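Long-range contacts in phosphodiesterase (Pseudomonas aeruginosa, PDB 4G75), which is a colicin M-like bacteriocin, a magnesium-binding phosphodiesterase that probably kills rival cells, as colicin M does, by degrading the lipid-linked precursor of peptidoglycan: residues A[17-22]-A[37-42]; A[32-37]-A[78-83]; A[85-90]-A[116-121]; A[92-97]-A[129-134]. All coordinates share one frame; numbering follows the deposited sequence. Where two conformers were deposited one is given.

Overall arrangement
The four contacts lie in the helical part of the chain, away from the magnesium site. Interactions 1 and 2 share helix 34-49 and V37, alternate along the sequence and close before interaction 3 opens; 3 and 4 also alternate. Centres of interactions 1, 2 and 3 are about 11 to 12 Å apart, and these touch: S41 with L78, K42 and Y39 with Y118, Y83 with F120. The centre of interaction 4 is about 13 Å from that of interaction 3, met at F90 and R131, and about 21 and 24 Å from those of 1 and 2. Helix 81-102 thus links interactions 2, 3 and 4, while interaction 1 joins through helix 34-49.

Interaction 1. Residues A[17-22]-A[37-42]; sequences FSAYNY and VGYISK
Y39 opens the contact by offering the face of its ring to Y22. The two tyrosines form an edge-to-face pair with centroids of the Y22 and Y39 rings 4.9 Å apart and planes inclined at 51°; Y22 CD2 comes down over the middle of the Y39 ring. The near rim of Y39 also rests on the backbone of the other helix, with Y39 CD1 3.4 Å from A19 O. One residue on, the main chains come close: Y20 CA and I40 CA are 4.6 Å apart, and Y20 CA lies 3.6 Å from Y39 O. I40 starts its side chain away from segment 17-22, but CG1, held beside the backbone N (chi1 -71°), brings CD1 back to within 3.9 Å of Y20 CE1. The same tyrosine ring turns its edge to the main chain, Y20 CD1 meeting I40 O at 3.5 Å in the plane of the ring. K42 closes the row with its aliphatic part: K42 CD packs on A19 CB at 3.7 Å, and the chain then carries NZ away to a salt bridge with E84. No hydrogen bond crosses between the segments, so shape and aromatic packing hold them. The pieces 18-22 and 37-42 of helices 18-24 and 34-49 run roughly antiparallel, their axes 6.9 Å apart at closest approach and crossing at -144°, as in a helical hairpin. F17, just before the first helix, packs on D46 and V47 farther along helix 34-49, while Y39 meets Y118 and K42 lies against W87, which places this hairpin beside helix 81-102.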
# COMPACT_ATOMS: atom_id res chain seq x y z
N PHE A 17 -7.93 19.44 6.19
CA PHE A 17 -8.53 18.26 6.78
C PHE A 17 -9.62 18.55 7.79
O PHE A 17 -9.40 19.24 8.78
CB PHE A 17 -7.43 17.36 7.34
CG PHE A 17 -6.41 16.99 6.31
CD1 PHE A 17 -5.21 17.67 6.23
CD2 PHE A 17 -6.70 16.02 5.37
CE1 PHE A 17 -4.29 17.36 5.24
CE2 PHE A 17 -5.78 15.70 4.39
CZ PHE A 17 -4.58 16.37 4.32
N SER A 18 -10.80 18.02 7.51
CA SER A 18 -12.01 18.31 8.28
C SER A 18 -11.85 18.02 9.76
O SER A 18 -12.38 18.73 10.61
CB SER A 18 -13.19 17.53 7.70
OG SER A 18 -13.40 17.87 6.34
N ALA A 19 -11.12 16.95 10.08
CA ALA A 19 -10.95 16.58 11.48
C ALA A 19 -10.14 17.62 12.25
O ALA A 19 -10.47 17.98 13.38
CB ALA A 19 -10.31 15.19 11.60
N TYR A 20 -9.07 18.10 11.62
CA TYR A 20 -8.28 19.17 12.19
C TYR A 20 -9.15 20.42 12.38
O TYR A 20 -9.13 21.03 13.45
CB TYR A 20 -7.08 19.49 11.30
CG TYR A 20 -6.39 20.78 11.67
CD1 TYR A 20 -5.37 20.80 12.61
CD2 TYR A 20 -6.78 21.98 11.09
CE1 TYR A 20 -4.75 21.98 12.96
CE2 TYR A 20 -6.16 23.17 11.42
CZ TYR A 20 -5.15 23.16 12.36
OH TYR A 20 -4.55 24.35 12.69
N ASN A 21 -9.92 20.77 11.36
CA ASN A 21 -10.79 21.94 11.45
C ASN A 21 -11.81 21.81 12.58
O ASN A 21 -12.15 22.80 13.23
CB ASN A 21 -11.50 22.22 10.12
CG ASN A 21 -10.52 22.54 9.01
OD1 ASN A 21 -9.48 23.14 9.26
ND2 ASN A 21 -10.85 22.15 7.79
N TYR A 22 -12.29 20.60 12.82
CA TYR A 22 -13.22 20.35 13.92
C TYR A 22 -12.53 20.60 15.26
O TYR A 22 -13.10 21.19 16.18
CB TYR A 22 -13.76 18.92 13.85
CG TYR A 22 -14.84 18.67 14.87
CD1 TYR A 22 -16.15 19.06 14.64
CD2 TYR A 22 -14.54 18.06 16.08
CE1 TYR A 22 -17.15 18.84 15.58
CE2 TYR A 22 -15.53 17.84 17.03
CZ TYR A 22 -16.82 18.23 16.78
OH TYR A 22 -17.80 18.01 17.72
N VAL A 37 -7.38 17.76 21.45
CA VAL A 37 -5.98 17.64 21.06
C VAL A 37 -5.86 16.52 20.03
O VAL A 37 -5.12 16.65 19.04
CB VAL A 37 -5.08 17.35 22.26
CG1 VAL A 37 -3.63 17.18 21.82
CG2 VAL A 37 -5.19 18.47 23.30
N GLY A 38 -6.60 15.44 20.25
CA GLY A 38 -6.61 14.32 19.32
C GLY A 38 -7.07 14.74 17.93
O GLY A 38 -6.46 14.37 16.93
N TYR A 39 -8.15 15.50 17.86
CA TYR A 39 -8.62 16.01 16.57
C TYR A 39 -7.57 16.86 15.88
O TYR A 39 -7.32 16.71 14.68
CB TYR A 39 -9.90 16.82 16.73
CG TYR A 39 -11.15 15.98 16.71
CD1 TYR A 39 -11.70 15.56 15.50
CD2 TYR A 39 -11.79 15.61 17.88
CE1 TYR A 39 -12.84 14.80 15.47
CE2 TYR A 39 -12.94 14.84 17.86
CZ TYR A 39 -13.46 14.44 16.65
OH TYR A 39 -14.60 13.67 16.61
N ILE A 40 -6.96 17.78 16.63
CA ILE A 40 -5.93 18.63 16.07
C ILE A 40 -4.79 17.79 15.52
O ILE A 40 -4.27 18.08 14.44
CB ILE A 40 -5.35 19.61 17.12
CG1 ILE A 40 -6.39 20.68 17.46
CG2 ILE A 40 -4.07 20.25 16.62
CD1 ILE A 40 -6.74 21.58 16.29
N SER A 41 -4.41 16.75 16.25
CA SER A 41 -3.25 15.96 15.88
C SER A 41 -3.43 15.26 14.51
O SER A 41 -2.45 14.99 13.82
CB SER A 41 -2.89 14.93 16.97
OG SER A 41 -3.81 13.85 17.00
N LYS A 42 -4.67 14.99 14.13
CA LYS A 42 -4.94 14.34 12.84
C LYS A 42 -4.47 15.18 11.65
O LYS A 42 -4.08 14.64 10.60
CB LYS A 42 -6.43 14.00 12.70
CG LYS A 42 -6.94 13.05 13.78
CD LYS A 42 -8.41 12.66 13.57
CE LYS A 42 -8.98 11.98 14.83
NZ LYS A 42 -8.26 10.69 15.15

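Interaction 2. Residues A[32-37]-A[78-83]. With EDO (1,2-ethanediol), chain M.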
# COMPACT_ATOMS: atom_id res chain seq x y z
N PRO A 32 -10.73 22.85 27.87
CA PRO A 32 -9.56 22.12 27.36
C PRO A 32 -9.86 20.63 27.37
O PRO A 32 -10.51 20.13 28.29
CB PRO A 32 -8.47 22.44 28.38
CG PRO A 32 -8.90 23.73 29.00
CD PRO A 32 -10.40 23.69 29.03
N SER A 33 -9.40 19.92 26.35
CA SER A 33 -9.79 18.53 26.19
C SER A 33 -8.73 17.72 25.47
O SER A 33 -8.20 18.16 24.46
CB SER A 33 -11.10 18.47 25.40
OG SER A 33 -11.38 17.14 25.00
N PRO A 34 -8.43 16.52 25.98
CA PRO A 34 -7.48 15.64 25.29
C PRO A 34 -8.09 15.14 23.99
O PRO A 34 -7.36 14.80 23.07
CB PRO A 34 -7.29 14.47 26.26
CG PRO A 34 -8.24 14.68 27.40
CD PRO A 34 -9.12 15.85 27.10
N ALA A 35 -9.42 15.09 23.92
CA ALA A 35 -10.12 14.74 22.69
C ALA A 35 -9.94 15.82 21.62
O ALA A 35 -9.77 15.53 20.43
CB ALA A 35 -11.59 14.50 22.97
N GLN A 36 -9.97 17.08 22.04
CA GLN A 36 -9.73 18.18 21.12
C GLN A 36 -8.32 18.09 20.58
O GLN A 36 -8.07 18.32 19.39
CB GLN A 36 -9.95 19.53 21.81
CG GLN A 36 -9.77 20.75 20.91
CD GLN A 36 -8.34 21.27 20.89
OE1 GLN A 36 -7.51 20.88 21.72
NE2 GLN A 36 -8.04 22.15 19.94
N VAL A 37 -7.38 17.76 21.45
CA VAL A 37 -5.98 17.64 21.06
C VAL A 37 -5.86 16.52 20.03
O VAL A 37 -5.12 16.65 19.04
CB VAL A 37 -5.08 17.35 22.26
CG1 VAL A 37 -3.63 17.18 21.82
CG2 VAL A 37 -5.19 18.47 23.30
N LEU A 78 1.27 13.27 22.67
CA LEU A 78 -0.18 13.32 22.83
C LEU A 78 -0.64 12.73 24.15
O LEU A 78 0.03 11.89 24.75
CB LEU A 78 -0.87 12.56 21.69
CG LEU A 78 -0.56 13.03 20.27
CD1 LEU A 78 -1.36 12.21 19.26
CD2 LEU A 78 -0.83 14.52 20.09
N PRO A 79 -1.82 13.16 24.61
CA PRO A 79 -2.45 12.55 25.77
C PRO A 79 -2.66 11.05 25.53
O PRO A 79 -2.22 10.23 26.33
CB PRO A 79 -3.80 13.27 25.85
CG PRO A 79 -3.56 14.58 25.18
CD PRO A 79 -2.57 14.32 24.10
N PHE A 80 -3.31 10.71 24.42
CA PHE A 80 -3.58 9.32 24.09
C PHE A 80 -3.06 8.96 22.69
O PHE A 80 -3.84 8.87 21.74
CB PHE A 80 -5.08 9.03 24.15
CG PHE A 80 -5.72 9.44 25.45
CD1 PHE A 80 -5.43 8.77 26.63
CD2 PHE A 80 -6.63 10.48 25.48
CE1 PHE A 80 -6.03 9.15 27.81
CE2 PHE A 80 -7.24 10.85 26.66
CZ PHE A 80 -6.94 10.19 27.82
N PRO A 81 -1.74 8.75 22.56
CA PRO A 81 -1.12 8.34 21.30
C PRO A 81 -1.64 6.96 20.89
O PRO A 81 -1.71 6.64 19.70
CB PRO A 81 0.36 8.27 21.66
CG PRO A 81 0.36 8.01 23.15
CD PRO A 81 -0.73 8.93 23.62
N ASN A 82 -2.02 6.16 21.89
CA ASN A 82 -2.67 4.89 21.63
C ASN A 82 -3.98 5.04 20.87
O ASN A 82 -4.22 4.34 19.90
CB ASN A 82 -2.89 4.10 22.93
CG ASN A 82 -3.62 4.90 24.00
OD1 ASN A 82 -3.50 6.13 24.08
ND2 ASN A 82 -4.35 4.20 24.86
N TYR A 83 -4.83 5.97 21.30
CA TYR A 83 -6.11 6.14 20.63
C TYR A 83 -5.92 6.63 19.20
O TYR A 83 -6.66 6.23 18.30
CB TYR A 83 -7.02 7.12 21.39
CG TYR A 83 -7.45 6.64 22.76
CD1 TYR A 83 -7.33 5.31 23.13
CD2 TYR A 83 -7.99 7.53 23.69
CE1 TYR A 83 -7.73 4.88 24.39
CE2 TYR A 83 -8.39 7.11 24.94
CZ TYR A 83 -8.26 5.78 25.29
OH TYR A 83 -8.66 5.36 26.54
C1 EDO M . -6.62 11.91 22.28
O1 EDO M . -6.66 10.89 21.28
C2 EDO M . -5.29 12.66 22.22
O2 EDO M . -4.23 11.71 22.03
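P34 and the pair P79 and F80 meet where two helices begin, 34-49 and 81-102, each carrying a proline in its first turn (P34 and P81) right after its N-cap residue (S33 and F80). The contact is apolar. P34 CB touches two partners, 3.7 Å from P79 CB and 3.6 Å from F80 CE2; the proline ring and the phenyl lie alongside each other, with the same heading. A turn later V37 adds one methyl: CG1, set anti to the backbone N (chi1 177°), reaches P79 CD at 3.8 Å and lies beside L78 CD2 at 4.2 Å. The phenyl ring of F80 is held from its own segment too, with P79 CB above one face and Y83 CE2 above the opposite one. At the start of helix 34-49 the capping is local: S33 OG accepts from Q36 N at 3.3 Å, with a weak second bond from A35 N. A molecule of 1,2-ethanediol, probably from the crystallisation liquor, lies between the segments. Its O2 accepts from F80 N at 2.7 Å and gives a weak bond to F80 O, its C1 lies at the edge of the F80 ring and 3.1 Å from P34 O, and E84 also bonds to the molecule. Direct contact between the segments is thus a matter of fit between rigid proline rings, a phenyl ring and methyl groups, with no hydrogen bond across, while the diol engages the backbone polar groups of F80.

Interaction 3. Residues A[85-90]-A[116-121]; sequences FIWDIF and HQYPFP
W87 NE1 donates to P119 O at 3.0 Å, the one hydrogen bond between helix 85-90 and the loop 116-121. P119 O lies in the indole plane and is met nearly end-on (C=O...N 161°), though the N-H is bent off line at 142°. The loop packs on the indole from several directions. Y118 comes edge-on over one face, CD1 lying 3.5 Å from W87 CG and the planes at 74°. P119 CD touches W87 CZ2 at 3.7 Å, and P121 CD packs beside W87 NE1 at 3.6 Å; P121 CG also meets I86 CG2. H116, its ring swung between backbone N and carbonyl carbon, lies obliquely to the indole, with H116 CE1 3.6 Å from W87 CZ3, and takes the edge of F90 on its face in an offset edge-to-face pair. H116 ND1 gives a short bond of 2.6 Å to Q117 O, while D91 bonds both H116 NE2 and Y118 OH. The four rings form an aromatic cluster whose polar rim is satisfied locally; with acceptors at both imidazole nitrogens and a carboxylate close by, H116 would probably favour the protonated form.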
# COMPACT_ATOMS: atom_id res chain seq x y z
N PHE A 85 -3.25 6.12 17.25
CA PHE A 85 -2.69 5.05 16.43
C PHE A 85 -3.83 4.14 15.99
O PHE A 85 -3.95 3.78 14.81
CB PHE A 85 -1.65 4.26 17.23
CG PHE A 85 -0.91 3.22 16.42
CD1 PHE A 85 0.36 3.49 15.91
CD2 PHE A 85 -1.47 1.98 16.17
CE1 PHE A 85 1.05 2.54 15.17
CE2 PHE A 85 -0.79 1.03 15.43
CZ PHE A 85 0.47 1.30 14.93
N ILE A 86 -4.68 3.77 16.94
CA ILE A 86 -5.80 2.88 16.65
C ILE A 86 -6.75 3.46 15.60
O ILE A 86 -7.12 2.78 14.65
CB ILE A 86 -6.57 2.51 17.92
CG1 ILE A 86 -5.69 1.61 18.79
CG2 ILE A 86 -7.87 1.83 17.55
CD1 ILE A 86 -6.15 1.46 20.23
N TRP A 87 -7.14 4.73 15.78
CA TRP A 87 -8.03 5.37 14.82
C TRP A 87 -7.41 5.57 13.43
O TRP A 87 -8.12 5.48 12.44
CB TRP A 87 -8.59 6.70 15.37
CG TRP A 87 -9.77 6.52 16.28
CD1 TRP A 87 -9.88 6.93 17.57
CD2 TRP A 87 -11.02 5.88 15.96
NE1 TRP A 87 -11.11 6.59 18.08
CE2 TRP A 87 -11.83 5.95 17.11
CE3 TRP A 87 -11.53 5.27 14.81
CZ2 TRP A 87 -13.12 5.42 17.15
CZ3 TRP A 87 -12.81 4.75 14.85
CH2 TRP A 87 -13.59 4.82 16.01
N ASP A 88 -6.11 5.84 13.36
CA ASP A 88 -5.44 5.95 12.07
C ASP A 88 -5.44 4.59 11.37
O ASP A 88 -5.60 4.50 10.15
CB ASP A 88 -3.99 6.46 12.23
CG ASP A 88 -3.89 7.98 12.30
OD1 ASP A 88 -4.93 8.68 12.46
OD2 ASP A 88 -2.75 8.48 12.21
N ILE A 89 -5.24 3.52 12.14
CA ILE A 89 -5.29 2.18 11.58
C ILE A 89 -6.68 1.89 11.02
O ILE A 89 -6.84 1.20 10.01
CB ILE A 89 -4.84 1.12 12.61
CG1 ILE A 89 -3.34 1.26 12.90
CG2 ILE A 89 -5.14 -0.31 12.12
CD1 ILE A 89 -2.47 1.15 11.67
N PHE A 90 -7.70 2.45 11.65
CA PHE A 90 -9.07 2.35 11.14
C PHE A 90 -9.26 3.19 9.88
O PHE A 90 -9.85 2.73 8.91
CB PHE A 90 -10.07 2.77 12.22
CG PHE A 90 -11.52 2.61 11.84
CD1 PHE A 90 -12.13 1.37 11.86
CD2 PHE A 90 -12.29 3.72 11.50
CE1 PHE A 90 -13.48 1.22 11.53
CE2 PHE A 90 -13.64 3.58 11.18
CZ PHE A 90 -14.23 2.33 11.18
N HIS A 116 -16.63 10.76 10.78
CA HIS A 116 -17.32 9.93 11.76
C HIS A 116 -16.98 10.37 13.18
O HIS A 116 -16.10 11.20 13.38
CB HIS A 116 -16.99 8.44 11.55
CG HIS A 116 -15.54 8.09 11.75
ND1 HIS A 116 -14.98 7.89 12.99
CD2 HIS A 116 -14.55 7.86 10.85
CE1 HIS A 116 -13.71 7.57 12.86
NE2 HIS A 116 -13.42 7.55 11.57
N GLN A 117 -17.69 9.81 14.15
CA GLN A 117 -17.42 10.07 15.56
C GLN A 117 -16.10 9.42 15.99
O GLN A 117 -15.73 8.37 15.46
CB GLN A 117 -18.55 9.51 16.43
CG GLN A 117 -19.93 10.00 16.03
CD GLN A 117 -20.24 11.36 16.61
OE1 GLN A 117 -20.03 12.38 15.96
NE2 GLN A 117 -20.72 11.38 17.84
N TYR A 118 -15.43 10.01 16.98
CA TYR A 118 -14.20 9.44 17.51
C TYR A 118 -14.26 9.14 19.01
O TYR A 118 -13.47 9.68 19.79
CB TYR A 118 -12.99 10.32 17.18
CG TYR A 118 -12.56 10.26 15.73
CD1 TYR A 118 -11.59 9.35 15.32
CD2 TYR A 118 -13.12 11.10 14.78
CE1 TYR A 118 -11.19 9.28 13.99
CE2 TYR A 118 -12.73 11.03 13.45
CZ TYR A 118 -11.76 10.12 13.06
OH TYR A 118 -11.36 10.06 11.75
N PRO A 119 -15.18 8.25 19.40
CA PRO A 119 -15.22 7.82 20.80
C PRO A 119 -13.88 7.19 21.14
O PRO A 119 -13.17 6.75 20.23
CB PRO A 119 -16.30 6.74 20.83
CG PRO A 119 -16.80 6.58 19.43
CD PRO A 119 -15.95 7.37 18.51
N PHE A 120 -13.53 7.13 22.41
CA PHE A 120 -12.30 6.43 22.77
C PHE A 120 -12.42 4.96 22.40
O PHE A 120 -13.44 4.32 22.70
CB PHE A 120 -12.00 6.58 24.26
CG PHE A 120 -11.81 8.00 24.69
CD1 PHE A 120 -11.03 8.87 23.94
CD2 PHE A 120 -12.40 8.48 25.85
CE1 PHE A 120 -10.84 10.17 24.33
CE2 PHE A 120 -12.22 9.79 26.24
CZ PHE A 120 -11.44 10.63 25.48
N PRO A 121 -11.40 4.42 21.73
CA PRO A 121 -11.38 2.98 21.42
C PRO A 121 -11.44 2.18 22.70
O PRO A 121 -10.85 2.57 23.71
CB PRO A 121 -10.02 2.79 20.74
CG PRO A 121 -9.65 4.12 20.22
CD PRO A 121 -10.22 5.12 21.21

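Interaction 4. Residues A[92-97]-A[129-134]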
# COMPACT_ATOMS: atom_id res chain seq x y z
N LEU A 92 -7.02 4.81 7.69
CA LEU A 92 -6.16 4.67 6.52
C LEU A 92 -6.67 3.69 5.44
O LEU A 92 -6.66 4.02 4.25
CB LEU A 92 -4.71 4.36 6.94
CG LEU A 92 -3.95 5.58 7.47
CD1 LEU A 92 -2.75 5.15 8.32
CD2 LEU A 92 -3.52 6.52 6.34
N PRO A 93 -7.15 2.50 5.84
CA PRO A 93 -7.65 1.62 4.77
C PRO A 93 -8.91 2.16 4.10
O PRO A 93 -9.14 1.88 2.93
CB PRO A 93 -8.01 0.32 5.52
CG PRO A 93 -7.31 0.39 6.81
CD PRO A 93 -7.13 1.84 7.15
N GLN A 94 -9.71 2.93 4.84
CA GLN A 94 -10.91 3.51 4.27
C GLN A 94 -10.56 4.61 3.28
O GLN A 94 -11.18 4.72 2.22
CB GLN A 94 -11.84 4.04 5.37
CG GLN A 94 -13.16 4.61 4.83
CD GLN A 94 -14.08 3.53 4.30
OE1 GLN A 94 -14.47 2.62 5.02
NE2 GLN A 94 -14.42 3.62 3.01
N ALA A 95 -9.54 5.41 3.60
CA ALA A 95 -9.06 6.44 2.69
C ALA A 95 -8.57 5.81 1.38
O ALA A 95 -8.86 6.29 0.29
CB ALA A 95 -7.94 7.25 3.34
N ASP A 96 -7.81 4.73 1.51
CA ASP A 96 -7.31 4.06 0.32
C ASP A 96 -8.47 3.56 -0.53
O ASP A 96 -8.47 3.71 -1.77
CB ASP A 96 -6.39 2.89 0.67
CG ASP A 96 -5.67 2.35 -0.55
OD1 ASP A 96 -4.73 3.03 -1.01
OD2 ASP A 96 -6.06 1.28 -1.05
N TYR A 97 -9.46 2.96 0.13
CA TYR A 97 -10.60 2.39 -0.58
C TYR A 97 -11.46 3.48 -1.21
O TYR A 97 -12.07 3.26 -2.26
CB TYR A 97 -11.44 1.51 0.34
CG TYR A 97 -12.44 0.69 -0.43
CD1 TYR A 97 -12.01 -0.32 -1.28
CD2 TYR A 97 -13.81 0.94 -0.33
CE1 TYR A 97 -12.92 -1.08 -2.01
CE2 TYR A 97 -14.72 0.18 -1.06
CZ TYR A 97 -14.27 -0.83 -1.90
OH TYR A 97 -15.16 -1.58 -2.63
N TRP A 129 -14.10 -3.22 13.36
CA TRP A 129 -13.13 -3.55 12.33
C TRP A 129 -13.70 -4.30 11.12
O TRP A 129 -13.07 -4.35 10.07
CB TRP A 129 -11.97 -4.36 12.93
CG TRP A 129 -11.22 -3.61 14.00
CD1 TRP A 129 -11.24 -3.85 15.35
CD2 TRP A 129 -10.33 -2.50 13.81
NE1 TRP A 129 -10.42 -2.96 16.00
CE2 TRP A 129 -9.86 -2.12 15.08
CE3 TRP A 129 -9.89 -1.79 12.69
CZ2 TRP A 129 -8.96 -1.07 15.26
CZ3 TRP A 129 -9.00 -0.75 12.87
CH2 TRP A 129 -8.55 -0.39 14.14
N ASP A 130 -14.87 -4.90 11.29
CA ASP A 130 -15.46 -5.72 10.22
C ASP A 130 -15.95 -4.86 9.06
O ASP A 130 -16.99 -4.21 9.14
CB ASP A 130 -16.61 -6.57 10.78
CG ASP A 130 -17.15 -7.55 9.75
OD1 ASP A 130 -16.37 -8.00 8.89
OD2 ASP A 130 -18.36 -7.86 9.82
N ARG A 131 -15.19 -4.86 7.97
CA ARG A 131 -15.52 -4.05 6.80
C ARG A 131 -15.21 -4.84 5.52
O ARG A 131 -14.25 -4.53 4.81
CB ARG A 131 -14.74 -2.73 6.84
CG ARG A 131 -15.06 -1.87 8.07
CD ARG A 131 -14.24 -0.57 8.11
NE ARG A 131 -12.84 -0.81 8.48
CZ ARG A 131 -11.91 0.15 8.53
NH1 ARG A 131 -12.24 1.41 8.25
NH2 ARG A 131 -10.67 -0.15 8.87
N PRO A 132 -16.03 -5.85 5.21
CA PRO A 132 -15.73 -6.80 4.14
C PRO A 132 -15.72 -6.16 2.76
O PRO A 132 -15.10 -6.70 1.85
CB PRO A 132 -16.89 -7.81 4.22
CG PRO A 132 -17.60 -7.52 5.51
CD PRO A 132 -17.36 -6.08 5.80
N LYS A 133 -16.39 -5.02 2.60
CA LYS A 133 -16.42 -4.32 1.32
C LYS A 133 -15.05 -3.80 0.90
O LYS A 133 -14.76 -3.65 -0.28
CB LYS A 133 -17.43 -3.17 1.35
CG LYS A 133 -18.88 -3.59 1.17
CD LYS A 133 -19.75 -2.40 0.82
CE LYS A 133 -21.07 -2.85 0.19
NZ LYS A 133 -21.75 -1.74 -0.54
N ILE A 134 -14.20 -3.50 1.88
CA ILE A 134 -12.85 -3.04 1.57
C ILE A 134 -11.99 -4.23 1.17
O ILE A 134 -11.43 -4.92 2.04
CB ILE A 134 -12.23 -2.29 2.75
CG1 ILE A 134 -13.14 -1.12 3.18
CG2 ILE A 134 -10.85 -1.77 2.40
CD1 ILE A 134 -12.64 -0.39 4.42
O HOH W 1 -14.56 2.76 7.61
O HOH W 2 -16.43 -4.30 -2.36
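The Y97 ring lies beneath I134, whose CA stands over the ring centre in a CH-pi contact, 4.1 Å from the Y97 centroid and 12° off the normal. The isoleucine spreads its branches around this point: I134 CG2 touches Y97 CB at 3.9 Å, and CG1 runs over the inner rim of the ring and carries CD1 on to Q94 OE1 at 3.6 Å. I134 ends a type I turn that starts at R131, and CD1 also lies above one face of the R131 guanidinium. That group reaches back toward the helix, its chain bent at chi3 (-74°), so that NH2 rests by P93 CG and NH1 is 3.9 Å from Q94 CB. P93 has no N-H to give to the preceding turn, and the helix kinks there. Water joins the two sides twice. The first water donates to Q94 OE1 at 2.6 Å and accepts from R131 NH1 at 2.8 Å, lying in the guanidinium plane; the second donates to K133 O at 2.7 Å and is bonded to Y97 OH. R131 also bonds F90 O through NH1 and makes a cation-pi contact with the F90 ring, and Q94 NE2 bonds N98. The loop thus lies on helix 81-102 through an apolar centre at I134 flanked by two water bridges, with the positive charge of R131 probably eased by carbonyl, water and ring.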